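Local coordinates for periplasmic binding protein (Veillonella parvula, PDB 4OVK) that probably captures a solute outside the cytoplasmic membrane and passes it to an ABC transporter, at residues A[181-186]-A[216-221]; A[208-213]-A[227-232]; A[80-85]-A[98-103]; A[88-93]-A[106-111]. One frame throughout, in Å; residues are numbered along the deposited sequence.

Contact 1: residues A[181-186]-A[216-221]; sequences VLYLQN and GSWTKV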
loop_
_atom_site.group_PDB
_atom_site.type_symbol
_atom_site.label_atom_id
_atom_site.label_comp_id
_atom_site.label_asym_id
_atom_site.label_seq_id
_atom_site.Cartn_x
_atom_site.Cartn_y
_atom_site.Cartn_z
ATOM N N VAL A 181 -5.010 18.766 -7.207
ATOM C CA VAL A 181 -5.107 17.317 -7.408
ATOM C C VAL A 181 -6.255 16.749 -6.593
ATOM O O VAL A 181 -6.376 17.046 -5.390
ATOM C CB VAL A 181 -3.808 16.582 -6.991
ATOM C CG1 VAL A 181 -3.897 15.100 -7.329
ATOM C CG2 VAL A 181 -2.576 17.217 -7.637
ATOM N N LEU A 182 -7.081 15.937 -7.259
ATOM C CA LEU A 182 -8.200 15.223 -6.639
ATOM C C LEU A 182 -7.885 13.727 -6.668
ATOM O O LEU A 182 -7.545 13.178 -7.726
ATOM C CB LEU A 182 -9.484 15.465 -7.427
ATOM C CG LEU A 182 -10.740 14.808 -6.841
ATOM C CD1 LEU A 182 -11.097 15.458 -5.512
ATOM C CD2 LEU A 182 -11.892 14.907 -7.822
ATOM N N TYR A 183 -7.988 13.067 -5.514
ATOM C CA TYR A 183 -7.832 11.622 -5.447
ATOM C C TYR A 183 -9.240 11.028 -5.330
ATOM O O TYR A 183 -9.878 11.112 -4.283
ATOM C CB TYR A 183 -6.931 11.236 -4.267
ATOM C CG TYR A 183 -6.092 9.971 -4.468
ATOM C CD1 TYR A 183 -6.688 8.735 -4.643
ATOM C CD2 TYR A 183 -4.701 10.024 -4.474
ATOM C CE1 TYR A 183 -5.924 7.581 -4.806
ATOM C CE2 TYR A 183 -3.929 8.887 -4.656
ATOM C CZ TYR A 183 -4.545 7.664 -4.810
ATOM O OH TYR A 183 -3.777 6.528 -4.964
ATOM N N LEU A 184 -9.735 10.501 -6.447
ATOM C CA LEU A 184 -11.090 9.973 -6.551
ATOM C C LEU A 184 -11.078 8.470 -6.274
ATOM O O LEU A 184 -10.354 7.721 -6.934
ATOM C CB LEU A 184 -11.660 10.286 -7.956
ATOM C CG LEU A 184 -13.086 9.823 -8.293
ATOM C CD1 LEU A 184 -14.142 10.488 -7.412
ATOM C CD2 LEU A 184 -13.389 10.098 -9.767
ATOM N N GLN A 185 -11.858 8.029 -5.281
ATOM C CA GLN A 185 -11.861 6.612 -4.907
ATOM C C GLN A 185 -12.616 5.723 -5.887
ATOM O O GLN A 185 -12.172 4.603 -6.191
ATOM C CB GLN A 185 -12.463 6.385 -3.518
ATOM C CG GLN A 185 -12.038 5.035 -2.930
ATOM C CD GLN A 185 -12.640 4.721 -1.568
ATOM O OE1 GLN A 185 -12.074 3.950 -0.792
ATOM N NE2 GLN A 185 -13.795 5.297 -1.280
ATOM N N ASN A 186 -13.774 6.194 -6.344
ATOM C CA ASN A 186 -14.734 5.311 -7.012
ATOM C C ASN A 186 -15.698 6.056 -7.940
ATOM O O ASN A 186 -15.493 7.235 -8.226
ATOM C CB ASN A 186 -15.484 4.483 -5.959
ATOM C CG ASN A 186 -16.212 5.327 -4.942
ATOM O OD1 ASN A 186 -16.672 6.425 -5.234
ATOM N ND2 ASN A 186 -16.358 4.788 -3.732
ATOM N N GLY A 216 -12.151 13.706 6.916
ATOM C CA GLY A 216 -12.233 12.238 6.819
ATOM C C GLY A 216 -11.151 11.649 5.933
ATOM O O GLY A 216 -10.384 12.396 5.313
ATOM N N SER A 217 -11.075 10.316 5.869
ATOM C CA SER A 217 -10.087 9.660 5.001
ATOM C C SER A 217 -10.640 9.501 3.579
ATOM O O SER A 217 -10.022 9.971 2.620
ATOM C CB SER A 217 -9.600 8.328 5.593
ATOM O OG SER A 217 -10.646 7.390 5.726
ATOM N N TRP A 218 -11.801 8.855 3.462
ATOM C CA TRP A 218 -12.551 8.760 2.206
ATOM C C TRP A 218 -13.958 9.313 2.447
ATOM O O TRP A 218 -14.691 8.815 3.306
ATOM C CB TRP A 218 -12.631 7.306 1.722
ATOM C CG TRP A 218 -11.283 6.691 1.349
ATOM C CD1 TRP A 218 -10.600 5.730 2.041
ATOM C CD2 TRP A 218 -10.479 7.002 0.204
ATOM N NE1 TRP A 218 -9.424 5.429 1.403
ATOM C CE2 TRP A 218 -9.322 6.193 0.273
ATOM C CE3 TRP A 218 -10.618 7.891 -0.863
ATOM C CZ2 TRP A 218 -8.313 6.240 -0.689
ATOM C CZ3 TRP A 218 -9.619 7.940 -1.824
ATOM C CH2 TRP A 218 -8.477 7.117 -1.731
ATOM N N THR A 219 -14.341 10.331 1.686
ATOM C CA THR A 219 -15.561 11.082 1.974
ATOM C C THR A 219 -16.364 11.393 0.712
ATOM O O THR A 219 -15.806 11.845 -0.289
ATOM C CB THR A 219 -15.200 12.397 2.680
ATOM O OG1 THR A 219 -14.501 12.099 3.898
ATOM C CG2 THR A 219 -16.449 13.233 2.977
ATOM N N LYS A 220 -17.674 11.160 0.772
ATOM C CA LYS A 220 -18.550 11.441 -0.359
ATOM C C LYS A 220 -18.824 12.948 -0.448
ATOM O O LYS A 220 -19.104 13.601 0.556
ATOM C CB LYS A 220 -19.865 10.649 -0.249
ATOM C CG LYS A 220 -20.801 10.872 -1.429
ATOM C CD LYS A 220 -21.855 9.785 -1.577
ATOM C CE LYS A 220 -22.651 10.005 -2.855
ATOM N NZ LYS A 220 -23.711 8.978 -3.064
ATOM N N VAL A 221 -18.728 13.485 -1.662
ATOM C CA VAL A 221 -18.992 14.897 -1.937
ATOM C C VAL A 221 -19.951 15.019 -3.125
ATOM O O VAL A 221 -20.345 14.010 -3.716
ATOM C CB VAL A 221 -17.681 15.680 -2.214
ATOM C CG1 VAL A 221 -16.701 15.504 -1.055
ATOM C CG2 VAL A 221 -17.037 15.260 -3.538
#

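Contact 2: residues A[208-213]-A[227-232]; sequences ENAAKD and MTWDPD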
loop_
_atom_site.group_PDB
_atom_site.type_symbol
_atom_site.label_atom_id
_atom_site.label_comp_id
_atom_site.label_asym_id
_atom_site.label_seq_id
_atom_site.Cartn_x
_atom_site.Cartn_y
_atom_site.Cartn_z
ATOM N N GLU A 208 -1.596 20.812 -4.717
ATOM C CA GLU A 208 -2.595 21.350 -3.807
ATOM C C GLU A 208 -3.728 20.345 -3.776
ATOM O O GLU A 208 -4.151 19.854 -4.817
ATOM C CB GLU A 208 -3.106 22.718 -4.272
ATOM C CG GLU A 208 -4.284 23.245 -3.455
ATOM C CD GLU A 208 -4.770 24.622 -3.878
ATOM O OE1 GLU A 208 -4.146 25.253 -4.766
ATOM O OE2 GLU A 208 -5.797 25.076 -3.314
ATOM N N ASN A 209 -4.225 20.044 -2.584
ATOM C CA ASN A 209 -5.378 19.171 -2.438
ATOM C C ASN A 209 -6.689 19.864 -2.793
ATOM O O ASN A 209 -7.130 20.775 -2.086
ATOM C CB ASN A 209 -5.437 18.661 -1.012
ATOM C CG ASN A 209 -4.415 17.594 -0.762
ATOM O OD1 ASN A 209 -4.487 16.522 -1.361
ATOM N ND2 ASN A 209 -3.439 17.880 0.095
ATOM N N ALA A 210 -7.320 19.415 -3.877
ATOM C CA ALA A 210 -8.652 19.902 -4.253
ATOM C C ALA A 210 -9.649 19.764 -3.102
ATOM O O ALA A 210 -10.474 20.649 -2.898
ATOM C CB ALA A 210 -9.172 19.164 -5.484
ATOM N N ALA A 211 -9.557 18.658 -2.357
ATOM C CA ALA A 211 -10.476 18.356 -1.244
ATOM C C ALA A 211 -9.902 18.719 0.137
ATOM O O ALA A 211 -10.270 18.125 1.152
ATOM C CB ALA A 211 -10.849 16.885 -1.287
ATOM N N LYS A 212 -9.013 19.706 0.150
ATOM C CA LYS A 212 -8.358 20.234 1.349
ATOM C C LYS A 212 -9.306 20.520 2.520
ATOM O O LYS A 212 -8.959 20.289 3.687
ATOM C CB LYS A 212 -7.611 21.509 0.929
ATOM C CG LYS A 212 -7.229 22.498 2.012
ATOM C CD LYS A 212 -6.642 23.749 1.370
ATOM C CE LYS A 212 -7.736 24.651 0.819
ATOM N NZ LYS A 212 -7.306 25.328 -0.427
ATOM N N ASP A 213 -10.500 21.022 2.211
ATOM C CA ASP A 213 -11.458 21.395 3.251
ATOM C C ASP A 213 -12.529 20.329 3.499
ATOM O O ASP A 213 -13.491 20.589 4.201
ATOM C CB ASP A 213 -12.088 22.749 2.914
ATOM C CG ASP A 213 -11.056 23.873 2.858
ATOM O OD1 ASP A 213 -10.171 23.921 3.743
ATOM O OD2 ASP A 213 -11.122 24.707 1.930
HETATM N N MSE A 227 -16.873 20.375 -9.403
HETATM C CA MSE A 227 -16.878 21.353 -10.496
HETATM C C MSE A 227 -16.274 22.656 -10.018
HETATM O O MSE A 227 -15.476 23.275 -10.724
HETATM C CB MSE A 227 -18.294 21.538 -11.042
HETATM C CG MSE A 227 -18.761 20.293 -11.798
HETATM SE SE MSE A 227 -20.678 20.419 -12.255
HETATM C CE MSE A 227 -20.546 21.801 -13.658
ATOM N N THR A 228 -16.623 23.061 -8.801
ATOM C CA THR A 228 -16.079 24.279 -8.197
ATOM C C THR A 228 -14.558 24.195 -7.987
ATOM O O THR A 228 -13.824 25.128 -8.354
ATOM C CB THR A 228 -16.796 24.579 -6.862
ATOM O OG1 THR A 228 -18.185 24.806 -7.120
ATOM C CG2 THR A 228 -16.212 25.799 -6.165
ATOM N N TRP A 229 -14.089 23.084 -7.417
ATOM C CA TRP A 229 -12.649 22.867 -7.214
ATOM C C TRP A 229 -11.916 22.931 -8.549
ATOM O O TRP A 229 -10.874 23.574 -8.657
ATOM C CB TRP A 229 -12.362 21.512 -6.545
ATOM C CG TRP A 229 -12.934 21.348 -5.161
ATOM C CD1 TRP A 229 -13.262 22.336 -4.283
ATOM C CD2 TRP A 229 -13.222 20.112 -4.498
ATOM N NE1 TRP A 229 -13.755 21.795 -3.118
ATOM C CE2 TRP A 229 -13.734 20.430 -3.220
ATOM C CE3 TRP A 229 -13.098 18.765 -4.859
ATOM C CZ2 TRP A 229 -14.126 19.453 -2.308
ATOM C CZ3 TRP A 229 -13.482 17.791 -3.948
ATOM C CH2 TRP A 229 -13.990 18.142 -2.687
ATOM N N ASP A 230 -12.477 22.260 -9.557
ATOM C CA ASP A 230 -11.899 22.213 -10.906
ATOM C C ASP A 230 -10.434 21.732 -10.884
ATOM O O ASP A 230 -9.515 22.473 -11.256
ATOM C CB ASP A 230 -12.026 23.587 -11.593
ATOM C CG ASP A 230 -11.957 23.496 -13.110
ATOM O OD1 ASP A 230 -11.951 22.371 -13.652
ATOM O OD2 ASP A 230 -11.934 24.556 -13.775
ATOM N N PRO A 231 -10.211 20.486 -10.438
ATOM C CA PRO A 231 -8.842 19.999 -10.319
ATOM C C PRO A 231 -8.118 19.927 -11.664
ATOM O O PRO A 231 -8.754 19.708 -12.716
ATOM C CB PRO A 231 -9.015 18.606 -9.694
ATOM C CG PRO A 231 -10.390 18.192 -10.061
ATOM C CD PRO A 231 -11.197 19.450 -10.071
ATOM N N ASP A 232 -6.810 20.167 -11.612
ATOM C CA ASP A 232 -5.901 20.040 -12.769
ATOM C C ASP A 232 -5.515 18.586 -13.063
ATOM O O ASP A 232 -5.238 18.219 -14.217
ATOM C CB ASP A 232 -4.624 20.845 -12.514
ATOM C CG ASP A 232 -4.898 22.326 -12.260
ATOM O OD1 ASP A 232 -5.330 23.025 -13.208
ATOM O OD2 ASP A 232 -4.676 22.791 -11.112
#

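Contact 3: residues A[80-85]-A[98-103]; sequences NVNSSF and AKLKPD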
loop_
_atom_site.group_PDB
_atom_site.type_symbol
_atom_site.label_atom_id
_atom_site.label_comp_id
_atom_site.label_asym_id
_atom_site.label_seq_id
_atom_site.Cartn_x
_atom_site.Cartn_y
_atom_site.Cartn_z
ATOM N N ASN A 80 -2.381 -21.748 -2.484
ATOM C CA ASN A 80 -2.862 -22.857 -1.664
ATOM C C ASN A 80 -2.805 -22.595 -0.172
ATOM O O ASN A 80 -3.004 -23.513 0.617
ATOM C CB ASN A 80 -2.051 -24.103 -1.971
ATOM C CG ASN A 80 -2.046 -24.414 -3.435
ATOM O OD1 ASN A 80 -3.099 -24.518 -4.055
ATOM N ND2 ASN A 80 -0.859 -24.523 -4.011
ATOM N N VAL A 81 -2.546 -21.359 0.222
ATOM C CA VAL A 81 -2.470 -21.010 1.648
ATOM C C VAL A 81 -3.878 -20.879 2.236
ATOM O O VAL A 81 -4.822 -20.473 1.553
ATOM C CB VAL A 81 -1.718 -19.667 1.834
ATOM C CG1 VAL A 81 -2.574 -18.495 1.362
ATOM C CG2 VAL A 81 -1.325 -19.429 3.263
ATOM N N ASN A 82 -3.997 -21.175 3.515
ATOM C CA ASN A 82 -5.233 -20.938 4.251
ATOM C C ASN A 82 -5.595 -19.464 4.294
ATOM O O ASN A 82 -4.753 -18.637 4.628
ATOM C CB ASN A 82 -5.043 -21.415 5.682
ATOM C CG ASN A 82 -6.289 -21.233 6.526
ATOM O OD1 ASN A 82 -6.687 -20.119 6.868
ATOM N ND2 ASN A 82 -6.897 -22.331 6.879
ATOM N N SER A 83 -6.833 -19.134 3.936
ATOM C CA SER A 83 -7.365 -17.784 4.152
ATOM C C SER A 83 -8.701 -17.771 4.906
ATOM O O SER A 83 -9.488 -16.818 4.799
ATOM C CB SER A 83 -7.528 -17.067 2.827
ATOM O OG SER A 83 -8.429 -17.745 1.982
ATOM N N SER A 84 -8.951 -18.833 5.659
ATOM C CA SER A 84 -10.219 -19.014 6.354
ATOM C C SER A 84 -10.144 -18.728 7.850
ATOM O O SER A 84 -11.163 -18.730 8.543
ATOM C CB SER A 84 -10.717 -20.439 6.131
ATOM O OG SER A 84 -9.833 -21.387 6.716
ATOM N N PHE A 85 -8.945 -18.477 8.361
ATOM C CA PHE A 85 -8.741 -18.448 9.819
ATOM C C PHE A 85 -9.180 -17.137 10.479
ATOM O O PHE A 85 -9.236 -17.053 11.708
ATOM C CB PHE A 85 -7.281 -18.760 10.144
ATOM C CG PHE A 85 -6.372 -17.583 10.049
ATOM C CD1 PHE A 85 -5.817 -17.188 8.832
ATOM C CD2 PHE A 85 -6.057 -16.862 11.191
ATOM C CE1 PHE A 85 -4.990 -16.098 8.790
ATOM C CE2 PHE A 85 -5.218 -15.778 11.141
ATOM C CZ PHE A 85 -4.695 -15.384 9.943
ATOM N N ALA A 98 -5.491 -23.058 15.716
ATOM C CA ALA A 98 -4.926 -24.130 16.519
ATOM C C ALA A 98 -4.573 -25.342 15.654
ATOM O O ALA A 98 -3.555 -25.983 15.878
ATOM C CB ALA A 98 -5.901 -24.519 17.626
ATOM N N LYS A 99 -5.419 -25.641 14.673
ATOM C CA LYS A 99 -5.142 -26.699 13.698
ATOM C C LYS A 99 -3.957 -26.329 12.804
ATOM O O LYS A 99 -3.077 -27.160 12.567
ATOM C CB LYS A 99 -6.375 -26.986 12.824
ATOM C CG LYS A 99 -7.473 -27.781 13.519
ATOM C CD LYS A 99 -8.652 -28.077 12.595
ATOM C CE LYS A 99 -9.469 -26.827 12.283
ATOM N NZ LYS A 99 -10.882 -27.135 11.929
ATOM N N LEU A 100 -3.937 -25.084 12.331
ATOM C CA LEU A 100 -2.857 -24.578 11.460
ATOM C C LEU A 100 -1.466 -24.580 12.118
ATOM O O LEU A 100 -0.453 -24.661 11.437
ATOM C CB LEU A 100 -3.141 -23.131 11.018
ATOM C CG LEU A 100 -3.809 -22.815 9.695
ATOM C CD1 LEU A 100 -3.857 -21.305 9.533
ATOM C CD2 LEU A 100 -3.053 -23.463 8.543
ATOM N N LYS A 101 -1.425 -24.433 13.435
ATOM C CA LYS A 101 -0.191 -24.430 14.200
ATOM C C LYS A 101 0.857 -23.476 13.643
ATOM O O LYS A 101 1.971 -23.891 13.306
ATOM C CB LYS A 101 0.364 -25.857 14.335
ATOM C CG LYS A 101 -0.582 -26.760 15.098
ATOM C CD LYS A 101 0.097 -27.999 15.661
ATOM C CE LYS A 101 -0.834 -28.731 16.612
ATOM N NZ LYS A 101 -1.993 -29.319 15.889
ATOM N N PRO A 102 0.490 -22.191 13.501
ATOM C CA PRO A 102 1.546 -21.253 13.180
ATOM C C PRO A 102 2.488 -21.086 14.386
ATOM O O PRO A 102 2.082 -21.281 15.541
ATOM C CB PRO A 102 0.781 -19.958 12.887
ATOM C CG PRO A 102 -0.450 -20.060 13.725
ATOM C CD PRO A 102 -0.773 -21.515 13.857
ATOM N N ASP A 103 3.729 -20.728 14.102
ATOM C CA ASP A 103 4.699 -20.376 15.118
ATOM C C ASP A 103 4.479 -18.964 15.633
ATOM O O ASP A 103 4.945 -18.638 16.712
ATOM C CB ASP A 103 6.112 -20.487 14.567
ATOM C CG ASP A 103 6.430 -21.871 14.094
ATOM O OD1 ASP A 103 6.057 -22.847 14.780
ATOM O OD2 ASP A 103 7.054 -21.992 13.036
#

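Contact 4: residues A[88-93]-A[106-111]; sequences NNFNVN and IIWDYQ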
loop_
_atom_site.group_PDB
_atom_site.type_symbol
_atom_site.label_atom_id
_atom_site.label_comp_id
_atom_site.label_asym_id
_atom_site.label_seq_id
_atom_site.Cartn_x
_atom_site.Cartn_y
_atom_site.Cartn_z
ATOM N N ASN A 88 -13.743 -10.814 7.835
ATOM C CA ASN A 88 -13.576 -9.400 7.428
ATOM C C ASN A 88 -13.599 -8.396 8.555
ATOM O O ASN A 88 -13.139 -7.271 8.390
ATOM C CB ASN A 88 -14.649 -8.981 6.414
ATOM C CG ASN A 88 -14.246 -9.276 4.994
ATOM O OD1 ASN A 88 -13.153 -9.773 4.754
ATOM N ND2 ASN A 88 -15.119 -8.958 4.038
ATOM N N ASN A 89 -14.160 -8.781 9.693
ATOM C CA ASN A 89 -14.135 -7.924 10.861
ATOM C C ASN A 89 -12.951 -8.277 11.757
ATOM O O ASN A 89 -12.882 -7.852 12.909
ATOM C CB ASN A 89 -15.479 -8.013 11.580
ATOM C CG ASN A 89 -16.639 -7.621 10.672
ATOM O OD1 ASN A 89 -16.574 -7.780 9.440
ATOM N ND2 ASN A 89 -17.703 -7.100 11.270
ATOM N N PHE A 90 -12.020 -9.057 11.209
ATOM C CA PHE A 90 -10.759 -9.434 11.875
ATOM C C PHE A 90 -10.958 -10.356 13.089
ATOM O O PHE A 90 -10.054 -10.521 13.926
ATOM C CB PHE A 90 -9.906 -8.190 12.208
ATOM C CG PHE A 90 -9.542 -7.373 10.999
ATOM C CD1 PHE A 90 -8.514 -7.777 10.150
ATOM C CD2 PHE A 90 -10.234 -6.204 10.693
ATOM C CE1 PHE A 90 -8.185 -7.035 9.026
ATOM C CE2 PHE A 90 -9.906 -5.456 9.570
ATOM C CZ PHE A 90 -8.881 -5.873 8.739
ATOM N N ASN A 91 -12.129 -10.991 13.152
ATOM C CA ASN A 91 -12.400 -12.001 14.166
ATOM C C ASN A 91 -11.701 -13.297 13.820
ATOM O O ASN A 91 -11.869 -13.824 12.731
ATOM C CB ASN A 91 -13.897 -12.249 14.282
ATOM C CG ASN A 91 -14.640 -11.031 14.768
ATOM O OD1 ASN A 91 -14.268 -10.425 15.773
ATOM N ND2 ASN A 91 -15.687 -10.657 14.054
ATOM N N VAL A 92 -10.936 -13.813 14.769
ATOM C CA VAL A 92 -10.133 -14.999 14.544
ATOM C C VAL A 92 -10.913 -16.262 14.898
ATOM O O VAL A 92 -11.558 -16.333 15.937
ATOM C CB VAL A 92 -8.823 -14.930 15.356
ATOM C CG1 VAL A 92 -8.063 -16.241 15.276
ATOM C CG2 VAL A 92 -7.961 -13.784 14.843
ATOM N N ASN A 93 -10.845 -17.255 14.019
ATOM C CA ASN A 93 -11.372 -18.580 14.303
ATOM C C ASN A 93 -10.277 -19.361 15.040
ATOM O O ASN A 93 -9.339 -19.884 14.424
ATOM C CB ASN A 93 -11.781 -19.264 12.997
ATOM C CG ASN A 93 -12.275 -20.690 13.197
ATOM O OD1 ASN A 93 -12.051 -21.314 14.226
ATOM N ND2 ASN A 93 -12.932 -21.211 12.184
ATOM N N ILE A 106 0.514 -12.537 13.336
ATOM C CA ILE A 106 0.554 -11.080 13.350
ATOM C C ILE A 106 -0.886 -10.617 13.518
ATOM O O ILE A 106 -1.757 -11.009 12.731
ATOM C CB ILE A 106 1.141 -10.508 12.035
ATOM C CG1 ILE A 106 2.441 -11.232 11.640
ATOM C CG2 ILE A 106 1.367 -9.005 12.155
ATOM C CD1 ILE A 106 3.554 -11.163 12.665
ATOM N N ILE A 107 -1.126 -9.784 14.531
ATOM C CA ILE A 107 -2.446 -9.227 14.816
ATOM C C ILE A 107 -2.346 -7.712 14.972
ATOM O O ILE A 107 -1.261 -7.147 14.913
ATOM C CB ILE A 107 -3.073 -9.839 16.092
ATOM C CG1 ILE A 107 -2.225 -9.538 17.334
ATOM C CG2 ILE A 107 -3.273 -11.339 15.917
ATOM C CD1 ILE A 107 -2.888 -9.970 18.631
ATOM N N TRP A 108 -3.487 -7.069 15.187
ATOM C CA TRP A 108 -3.556 -5.631 15.430
ATOM C C TRP A 108 -3.420 -5.294 16.908
ATOM O O TRP A 108 -3.843 -6.070 17.779
ATOM C CB TRP A 108 -4.887 -5.078 14.965
ATOM C CG TRP A 108 -5.080 -4.995 13.486
ATOM C CD1 TRP A 108 -6.046 -5.619 12.757
ATOM C CD2 TRP A 108 -4.311 -4.224 12.557
ATOM N NE1 TRP A 108 -5.931 -5.286 11.436
ATOM C CE2 TRP A 108 -4.871 -4.436 11.281
ATOM C CE3 TRP A 108 -3.203 -3.377 12.676
ATOM C CZ2 TRP A 108 -4.366 -3.828 10.134
ATOM C CZ3 TRP A 108 -2.694 -2.778 11.523
ATOM C CH2 TRP A 108 -3.279 -3.006 10.276
ATOM N N ASP A 109 -2.874 -4.109 17.174
ATOM C CA ASP A 109 -2.743 -3.589 18.546
ATOM C C ASP A 109 -4.065 -3.522 19.310
ATOM O O ASP A 109 -4.079 -3.697 20.531
ATOM C CB ASP A 109 -2.055 -2.219 18.550
ATOM C CG ASP A 109 -2.772 -1.184 17.705
ATOM O OD1 ASP A 109 -3.745 -1.514 16.994
ATOM O OD2 ASP A 109 -2.338 -0.020 17.751
ATOM N N TYR A 110 -5.165 -3.300 18.597
ATOM C CA TYR A 110 -6.488 -3.234 19.215
ATOM C C TYR A 110 -7.141 -4.596 19.473
ATOM O O TYR A 110 -8.325 -4.644 19.801
ATOM C CB TYR A 110 -7.437 -2.331 18.394
ATOM C CG TYR A 110 -7.844 -2.853 17.021
ATOM C CD1 TYR A 110 -8.902 -3.755 16.874
ATOM C CD2 TYR A 110 -7.194 -2.418 15.870
ATOM C CE1 TYR A 110 -9.278 -4.224 15.630
ATOM C CE2 TYR A 110 -7.572 -2.878 14.617
ATOM C CZ TYR A 110 -8.610 -3.783 14.507
ATOM O OH TYR A 110 -8.987 -4.249 13.274
ATOM N N GLN A 111 -6.373 -5.685 19.373
ATOM C CA GLN A 111 -6.880 -7.040 19.620
ATOM C C GLN A 111 -6.185 -7.749 20.798
ATOM O O GLN A 111 -5.765 -8.898 20.664
ATOM C CB GLN A 111 -6.706 -7.897 18.351
ATOM C CG GLN A 111 -7.446 -7.384 17.125
ATOM C CD GLN A 111 -7.247 -8.270 15.911
ATOM O OE1 GLN A 111 -6.174 -8.282 15.284
ATOM N NE2 GLN A 111 -8.283 -9.011 15.561
#

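Contact 1: residues A[181-186]-A[216-221]
The phenol OH of Tyr-183 is hydrogen-bonded to Asp-279 OD1, which helps to fix the ring whose CD1 lies 3.8 Å from Trp-218 CH2. The two rings meet obliquely, planes 65° apart, with Tyr-183 at the rim of the indole and near its plane. The broader contact is with Gln-185, whose amide stacks on one indole face with the planes only 8° apart. Its OE1 rests 3.6 Å from Trp-218 CG, while its CG makes a CH-pi contact, 3.9 Å from the centroid of the Trp-218 six-membered ring. Strand 180-184 belongs to a parallel sheet of order 2-1-3-4 and ends just before Gln-185; Trp-218 comes from the two-stranded antiparallel sheet of 190-192 and 218-220. With CG of Gln-185 opposite its backbone N (chi1 -160°), the extended chain runs out across the indole. A serine in place of Trp-218 would probably leave the Gln-185 amide without its flat support and free to turn. Phe-239 meets Trp-218 edge-to-face.

Contact 2: residues A[208-213]-A[227-232]
Ala-210 and Ala-211 pack against Trp-229 inside the beta-alpha-beta crossover from strand 208-209 through helix 223-229 to strand 233-236: a type I turn, Asn-209 to Lys-212, follows the first strand and covers the last residue of the helix. The tight part is one face of the indole. Ala-210 O lies above it, over the middle of the ring system and 3.2 Å from Trp-229 CD2, its C=O bond tilted rather than pointing straight down; this is a contact with the face and involves no hydrogen bond to NE1. Beside it Ala-211 CA makes a CH-pi contact, 4.0 Å from the centroid of the Trp-229 six-membered ring. The methyls complete the fit, Ala-211 CB at 3.7 Å from Trp-229 CH2 and Ala-210 CB at 4.2 Å from Pro-231 CB. CG of Trp-229 lies opposite its own carbonyl carbon (chi1 -63°), which turns the indole toward the turn; Leu-182 of strand 180-184 and Val-221 touch it as well. A glycine at Trp-229 would probably open a gap beneath both alanines and strip the Ala-210 carbonyl of its aromatic cover. The solvent side is looser. There Lys-212 is exposed and reaches back past the turn in a weak salt bridge, its NZ 3.3 Å from Glu-208 OE2.

Contact 3: residues A[80-85]-A[98-103]
An Asx turn at Asn-82 shapes the loop surface on which Leu-100, the last residue of helix 94-100, is laid. Asn-82 OD1 accepts from two backbone groups: Ser-84 N at 2.9 Å, and more weakly Phe-85 N at 3.2 Å. The Ser-84 donor stands well above the plane of the side-chain carbonyl, 54° out of it, and so not on a lone pair; the N-H angle of 144° makes the bond moderately bent. CG of Asn-82 points opposite its backbone N (chi1 -179°), which carries the amide out toward the helix. Leu-100 CD1 touches that amide 3.9 Å from Asn-82 CG and almost equally far from its oxygen and nitrogen. Both methyls, CD1 and CD2 of Leu-100, lie 4.0 Å from Asn-82 CB, so the leucine fork abuts the base of the side chain. A lighter apolar touch joins Leu-100 CD1 to Phe-85 CB at 4.3 Å. Asn-82 ND2 makes a weak hydrogen bond to Glu-96, one turn earlier in the helix. The loop therefore lies along helix 94-100, while the Phe-85 ring continues inward to Val-97 of that helix and to Ala-35 on the neighbouring strand 34-36.

Contact 4: residues A[88-93]-A[106-111]
Phe-90 and Trp-108 form an edge-to-face (T-shaped) aromatic pair, with the indole edge directed at the face of the phenyl ring and the planes 85° apart. Trp-108 NE1 leads, standing over that face 3.7 Å from Phe-90 CE1. This nitrogen is buried and has no hydrogen-bond acceptor, so the pi face is what it meets. Tyr-110 adds a contact with its hydroxyl, OH lying 3.5 Å from Phe-90 CD2, while one face of its own ring covers Trp-108 CB. His-59 also meets the Phe-90 ring.

The polar link runs through the amide of Gln-111, whose two ends are both used. CG lies opposite the carbonyl carbon (chi1 -61°), sending the extended chain across. NE2 donates to Phe-90 O at 2.8 Å, a weak bond of poor angle. OE1 receives Trp-108 N at 2.9 Å in a nearly straight bond, 168°, lying in the carbonyl plane and on a lone pair. Together these bonds limit rotation of the amide and bridge the loop to the end of the strand.

A type I turn from Trp-108 to Gln-111 takes strand 104-108 directly into helix 112-120, with Gln-111 at the N-cap position. Such strand-to-helix turns at the carboxyl ends of parallel strands are characteristic of Rossmann-like lobes; in periplasmic binding proteins of this kind that end generally faces the ligand cleft.

How the contacts relate
The contacts form two pairs, each round one parallel sheet of strand order 2-1-3-4. Contacts 1 and 2 touch: strand 180-184 bonds to 208-209, and Leu-182 packs on Trp-229 and Pro-231. Contacts 3 and 4 are joined by Phe-85 O and Asn-93 N, which pair across the loop leading into helix 94-100. Contacts 2 and 3 lie on opposite sides of the chain's centre, about 46 Å between centres. Buried contact 2 is apolar packing on an indole face; the others are partly buried. Contact 1 stacks an amide on such a face, contact 3 packs lightly at a helix end, and contact 4, at a strand end, joins a tryptophan edge to a weak hydrogen bond, the only one between segments.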